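Local coordinates for protein cytochrome c2 (Rhodobacter sphaeroides, PDB 1CXC) that carries electrons through a covalently bound heme c, serving as electron donor to the oxidized bacteriochlorophyll in bacterial photosynthesis, at residues K10-C15 with H111-Y116. Residues are numbered along the deposited sequence; the frame is centred on the assembly and turned at random.
Sequences KAFNQC and HNIWAY. With HEC (heme c), chain B.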
ATOM      1  N   LYS A  10      -0.894   6.731 -13.677  1.00 15.99           N
ATOM      2  CA  LYS A  10      -1.206   5.728 -14.683  1.00 15.74           C
ATOM      3  C   LYS A  10      -0.880   4.343 -14.190  1.00 14.92           C
ATOM      4  O   LYS A  10      -1.569   3.365 -14.463  1.00 15.82           O
ATOM      5  CB  LYS A  10      -0.386   5.964 -15.933  1.00 17.47           C
ATOM      6  CG  LYS A  10      -0.773   5.011 -17.058  1.00 22.28           C
ATOM      7  CD  LYS A  10       0.108   5.283 -18.275  1.00 28.27           C
ATOM      8  CE  LYS A  10      -0.502   4.685 -19.537  1.00 27.98           C
ATOM      9  N   ALA A  11       0.281   4.184 -13.573  1.00 14.06           N
ATOM     10  CA  ALA A  11       0.663   2.874 -13.080  1.00 14.54           C
ATOM     11  C   ALA A  11      -0.245   2.363 -11.964  1.00 14.49           C
ATOM     12  O   ALA A  11      -0.462   1.157 -11.835  1.00 15.61           O
ATOM     13  CB  ALA A  11       2.093   2.971 -12.558  1.00 14.35           C
ATOM     14  N   PHE A  12      -0.972   3.276 -11.315  1.00 13.23           N
ATOM     15  CA  PHE A  12      -1.882   2.921 -10.231  1.00 13.64           C
ATOM     16  C   PHE A  12      -3.154   2.225 -10.728  1.00 14.67           C
ATOM     17  O   PHE A  12      -3.896   1.585  -9.977  1.00 11.61           O
ATOM     18  CB  PHE A  12      -2.239   4.177  -9.434  1.00 13.67           C
ATOM     19  CG  PHE A  12      -2.988   3.889  -8.143  1.00 13.39           C
ATOM     20  CD1 PHE A  12      -2.327   3.278  -7.092  1.00 13.19           C
ATOM     21  CD2 PHE A  12      -4.342   4.124  -8.070  1.00 13.62           C
ATOM     22  CE1 PHE A  12      -3.036   2.881  -5.975  1.00 14.27           C
ATOM     23  CE2 PHE A  12      -5.052   3.721  -6.959  1.00 16.54           C
ATOM     24  CZ  PHE A  12      -4.402   3.096  -5.910  1.00 16.56           C
ATOM     25  N   ASN A  13      -3.418   2.253 -12.034  1.00 18.21           N
ATOM     26  CA  ASN A  13      -4.603   1.569 -12.515  1.00 19.50           C
ATOM     27  C   ASN A  13      -4.513   0.114 -12.165  1.00 17.64           C
ATOM     28  O   ASN A  13      -5.529  -0.520 -11.980  1.00 18.35           O
ATOM     29  CB  ASN A  13      -4.732   1.631 -14.025  1.00 23.21           C
ATOM     30  CG  ASN A  13      -4.847   3.030 -14.598  1.00 27.01           C
ATOM     31  OD1 ASN A  13      -4.287   3.306 -15.660  1.00 30.55           O
ATOM     32  ND2 ASN A  13      -5.569   3.942 -13.939  1.00 29.14           N
ATOM     33  N   GLN A  14      -3.323  -0.486 -12.198  1.00 17.89           N
ATOM     34  CA  GLN A  14      -3.214  -1.904 -11.875  1.00 19.86           C
ATOM     35  C   GLN A  14      -3.731  -2.224 -10.482  1.00 19.50           C
ATOM     36  O   GLN A  14      -4.064  -3.368 -10.176  1.00 21.85           O
ATOM     37  CB  GLN A  14      -1.780  -2.398 -11.913  1.00 24.05           C
ATOM     38  CG  GLN A  14      -0.756  -1.450 -12.508  1.00 33.25           C
ATOM     39  CD  GLN A  14       0.536  -2.170 -12.872  1.00 36.29           C
ATOM     40  OE1 GLN A  14       0.581  -3.398 -12.973  1.00 37.56           O
ATOM     41  NE2 GLN A  14       1.622  -1.431 -13.082  1.00 37.45           N
ATOM     42  N   CYS A  15      -3.507  -1.308  -9.557  1.00 15.13           N
ATOM     43  CA  CYS A  15      -3.930  -1.486  -8.181  1.00 14.22           C
ATOM     44  C   CYS A  15      -5.428  -1.334  -7.978  1.00 13.72           C
ATOM     45  O   CYS A  15      -5.962  -1.854  -7.007  1.00 11.68           O
ATOM     46  CB  CYS A  15      -3.253  -0.429  -7.306  1.00 11.06           C
ATOM     47  SG  CYS A  15      -1.503  -0.142  -7.642  1.00 12.20           S
ATOM     48  N   HIS A 111       8.327   3.300  -7.381  1.00  9.60           N
ATOM     49  CA  HIS A 111       8.697   4.632  -6.970  1.00  9.67           C
ATOM     50  C   HIS A 111       7.725   5.668  -7.528  1.00 11.40           C
ATOM     51  O   HIS A 111       7.460   6.668  -6.889  1.00 10.44           O
ATOM     52  CB  HIS A 111      10.101   4.953  -7.458  1.00  9.96           C
ATOM     53  CG  HIS A 111      11.183   4.241  -6.675  1.00 11.44           C
ATOM     54  ND1 HIS A 111      11.474   4.563  -5.428  1.00 13.41           N
ATOM     55  CD2 HIS A 111      11.984   3.236  -7.116  1.00 14.10           C
ATOM     56  CE1 HIS A 111      12.429   3.755  -5.072  1.00 14.41           C
ATOM     57  NE2 HIS A 111      12.748   2.976  -6.083  1.00 15.59           N
ATOM     58  N   ASN A 112       7.264   5.525  -8.783  1.00 10.61           N
ATOM     59  CA  ASN A 112       6.323   6.487  -9.360  1.00 10.86           C
ATOM     60  C   ASN A 112       5.004   6.500  -8.616  1.00  8.73           C
ATOM     61  O   ASN A 112       4.395   7.547  -8.391  1.00 10.35           O
ATOM     62  CB  ASN A 112       6.060   6.182 -10.829  1.00 10.57           C
ATOM     63  CG  ASN A 112       7.289   6.386 -11.706  1.00 15.99           C
ATOM     64  OD1 ASN A 112       7.398   5.806 -12.803  1.00 18.97           O
ATOM     65  ND2 ASN A 112       8.275   7.170 -11.248  1.00 11.63           N
ATOM     66  N   ILE A 113       4.509   5.327  -8.276  1.00  8.49           N
ATOM     67  CA  ILE A 113       3.276   5.219  -7.535  1.00 10.18           C
ATOM     68  C   ILE A 113       3.444   5.825  -6.143  1.00 10.38           C
ATOM     69  O   ILE A 113       2.585   6.578  -5.690  1.00  8.89           O
ATOM     70  CB  ILE A 113       2.854   3.744  -7.450  1.00 11.03           C
ATOM     71  CG1 ILE A 113       2.339   3.232  -8.796  1.00 10.44           C
ATOM     72  CG2 ILE A 113       1.793   3.580  -6.369  1.00 13.28           C
ATOM     73  CD1 ILE A 113       2.043   1.727  -8.790  1.00  7.87           C
ATOM     74  N   TRP A 114       4.627   5.710  -5.522  1.00 11.60           N
ATOM     75  CA  TRP A 114       4.799   6.330  -4.215  1.00 11.20           C
ATOM     76  C   TRP A 114       4.767   7.849  -4.364  1.00 10.19           C
ATOM     77  O   TRP A 114       4.177   8.561  -3.552  1.00  8.97           O
ATOM     78  CB  TRP A 114       6.129   5.903  -3.579  1.00  8.87           C
ATOM     79  CG  TRP A 114       6.293   6.510  -2.166  1.00  8.96           C
ATOM     80  CD1 TRP A 114       7.150   7.555  -1.939  1.00 10.96           C
ATOM     81  CD2 TRP A 114       5.594   6.156  -1.043  1.00 10.01           C
ATOM     82  NE1 TRP A 114       7.017   7.862  -0.651  1.00 10.88           N
ATOM     83  CE2 TRP A 114       6.081   7.060  -0.092  1.00 12.14           C
ATOM     84  CE3 TRP A 114       4.626   5.231  -0.708  1.00 12.77           C
ATOM     85  CZ2 TRP A 114       5.590   7.051   1.212  1.00 11.81           C
ATOM     86  CZ3 TRP A 114       4.146   5.216   0.597  1.00 13.76           C
ATOM     87  CH2 TRP A 114       4.622   6.113   1.550  1.00 14.36           C
ATOM     88  N   ALA A 115       5.364   8.391  -5.425  1.00  7.55           N
ATOM     89  CA  ALA A 115       5.344   9.826  -5.610  1.00  8.98           C
ATOM     90  C   ALA A 115       3.921  10.340  -5.855  1.00  9.47           C
ATOM     91  O   ALA A 115       3.532  11.422  -5.392  1.00  9.16           O
ATOM     92  CB  ALA A 115       6.222  10.197  -6.805  1.00  9.77           C
ATOM     93  N   TYR A 116       3.096   9.519  -6.512  1.00 10.47           N
ATOM     94  CA  TYR A 116       1.709   9.870  -6.774  1.00  9.34           C
ATOM     95  C   TYR A 116       0.929   9.882  -5.454  1.00  7.89           C
ATOM     96  O   TYR A 116       0.216  10.827  -5.128  1.00 10.06           O
ATOM     97  CB  TYR A 116       1.145   8.830  -7.756  1.00  9.66           C
ATOM     98  CG  TYR A 116      -0.369   8.825  -7.915  1.00 12.78           C
ATOM     99  CD1 TYR A 116      -1.016   9.970  -8.351  1.00 14.38           C
ATOM    100  CD2 TYR A 116      -1.085   7.689  -7.612  1.00 13.47           C
ATOM    101  CE1 TYR A 116      -2.397   9.996  -8.487  1.00 16.29           C
ATOM    102  CE2 TYR A 116      -2.457   7.704  -7.741  1.00 17.46           C
ATOM    103  CZ  TYR A 116      -3.104   8.854  -8.177  1.00 18.59           C
ATOM    104  OH  TYR A 116      -4.489   8.873  -8.288  1.00 19.93           O
TER
HETATM  105 FE   HEC B 125      -2.474  -4.054  -2.154  1.00 12.12          FE
HETATM  106  CHA HEC B 125      -2.490  -4.221   1.224  1.00 10.23           C
HETATM  107  CHB HEC B 125      -0.457  -1.312  -2.033  1.00  9.29           C
HETATM  108  CHC HEC B 125      -2.319  -4.009  -5.578  1.00 11.47           C
HETATM  109  CHD HEC B 125      -4.746  -6.608  -2.316  1.00 10.59           C
HETATM  110  NA  HEC B 125      -1.614  -3.006  -0.717  1.00  7.33           N
HETATM  111  C1A HEC B 125      -1.719  -3.227   0.647  1.00  9.03           C
HETATM  112  C2A HEC B 125      -0.919  -2.268   1.390  1.00  9.51           C
HETATM  113  C3A HEC B 125      -0.322  -1.465   0.479  1.00  7.83           C
HETATM  114  C4A HEC B 125      -0.787  -1.911  -0.823  1.00  8.84           C
HETATM  115  CMA HEC B 125       0.714  -0.392   0.784  1.00  8.08           C
HETATM  116  CAA HEC B 125      -0.830  -2.116   2.901  1.00 11.47           C
HETATM  117  CBA HEC B 125      -1.738  -0.991   3.373  1.00 12.62           C
HETATM  118  CGA HEC B 125      -2.031  -0.955   4.864  1.00  9.44           C
HETATM  119  O1A HEC B 125      -3.159  -0.681   5.220  1.00 10.67           O
HETATM  120  O2A HEC B 125      -1.184  -1.389   5.637  1.00 14.06           O
HETATM  121  NB  HEC B 125      -1.572  -2.930  -3.499  1.00 11.38           N
HETATM  122  C1B HEC B 125      -0.835  -1.776  -3.275  1.00 10.87           C
HETATM  123  C2B HEC B 125      -0.432  -1.160  -4.529  1.00 12.48           C
HETATM  124  C3B HEC B 125      -0.883  -1.955  -5.549  1.00 12.97           C
HETATM  125  C4B HEC B 125      -1.603  -3.042  -4.895  1.00 11.64           C
HETATM  126  CMB HEC B 125       0.363   0.144  -4.663  1.00 11.48           C
HETATM  127  CAB HEC B 125      -0.626  -1.784  -6.940  1.00  8.25           C
HETATM  128  CBB HEC B 125       0.729  -1.859  -7.506  1.00 10.12           C
HETATM  129  NC  HEC B 125      -3.311  -5.112  -3.615  1.00 10.26           N
HETATM  130  C1C HEC B 125      -3.119  -4.962  -4.985  1.00 11.50           C
HETATM  131  C2C HEC B 125      -3.984  -5.855  -5.730  1.00 10.86           C
HETATM  132  C3C HEC B 125      -4.665  -6.585  -4.817  1.00 12.39           C
HETATM  133  C4C HEC B 125      -4.255  -6.110  -3.510  1.00 11.21           C
HETATM  134  CMC HEC B 125      -4.237  -5.809  -7.230  1.00 10.87           C
HETATM  135  CAC HEC B 125      -5.616  -7.569  -5.073  1.00 11.81           C
HETATM  136  CBC HEC B 125      -5.338  -8.740  -5.891  1.00 14.61           C
HETATM  137  ND  HEC B 125      -3.420  -5.150  -0.843  1.00 11.95           N
HETATM  138  C1D HEC B 125      -4.345  -6.169  -1.064  1.00 11.61           C
HETATM  139  C2D HEC B 125      -4.759  -6.781   0.179  1.00 11.94           C
HETATM  140  C3D HEC B 125      -4.077  -6.163   1.169  1.00 11.04           C
HETATM  141  C4D HEC B 125      -3.273  -5.135   0.535  1.00 11.24           C
HETATM  142  CMD HEC B 125      -5.744  -7.936   0.347  1.00  9.92           C
HETATM  143  CAD HEC B 125      -3.940  -6.658   2.601  1.00 12.69           C
HETATM  144  CBD HEC B 125      -2.599  -7.357   2.817  1.00 15.01           C
HETATM  145  CGD HEC B 125      -2.566  -8.333   4.002  1.00 17.08           C
HETATM  146  O1D HEC B 125      -1.626  -9.109   4.089  1.00 17.28           O
HETATM  147  O2D HEC B 125      -3.253  -8.087   4.979  1.00 16.67           O
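Phe12 and Ile113 face each other where the N-terminal helix 5-11, passing into a 3-10 turn, meets the C-terminal helix 107-120, with their CA atoms 6.3 Å apart. This is the contact of N- and C-terminal helices that marks the cytochrome c fold, and it runs into the CXXCH heme attachment site, whose first cysteine is Cys15. No hydrogen bond joins the two segments; apolar side chains carry the contact. Ala11 suits the approach because its lone methyl lets the other helix come near, CB lying 3.8 Å from Ile113 CG1. Branched Ile113 spreads its carbons over several neighbours: CD1 extends on to Cys15 SG at 4.2 Å, and chi1 of -73° sets CG2 anti to the backbone N, at the edge of the Phe12 ring near CD1 and 4.1 Å from the heme methyl CMB. With an alanine in its place, the carbons reaching Ala11 and Cys15 SG would be gone, and a gap would probably open beside the Phe12 edge and the heme methyl. Phe12, large, flat and apolar, suits this buried site: Cys15 CB sits over one face toward the rim, while Tyr116, whose long side chain spans the distance from a partly exposed position, comes in obliquely, ring planes at 49°, with CE2 3.9 Å from Phe12 CG. The Tyr116 side chain also touches Ile29 and Ala30, and Phe12 likewise meets Ala30, so strand 28-30 borders the contact; Phe76 of helix 73-81 packs on Ile113. Cys15 ties this hydrophobic cluster to the cofactor through a thioether, its SG bonded to heme CAB at 2.0 Å.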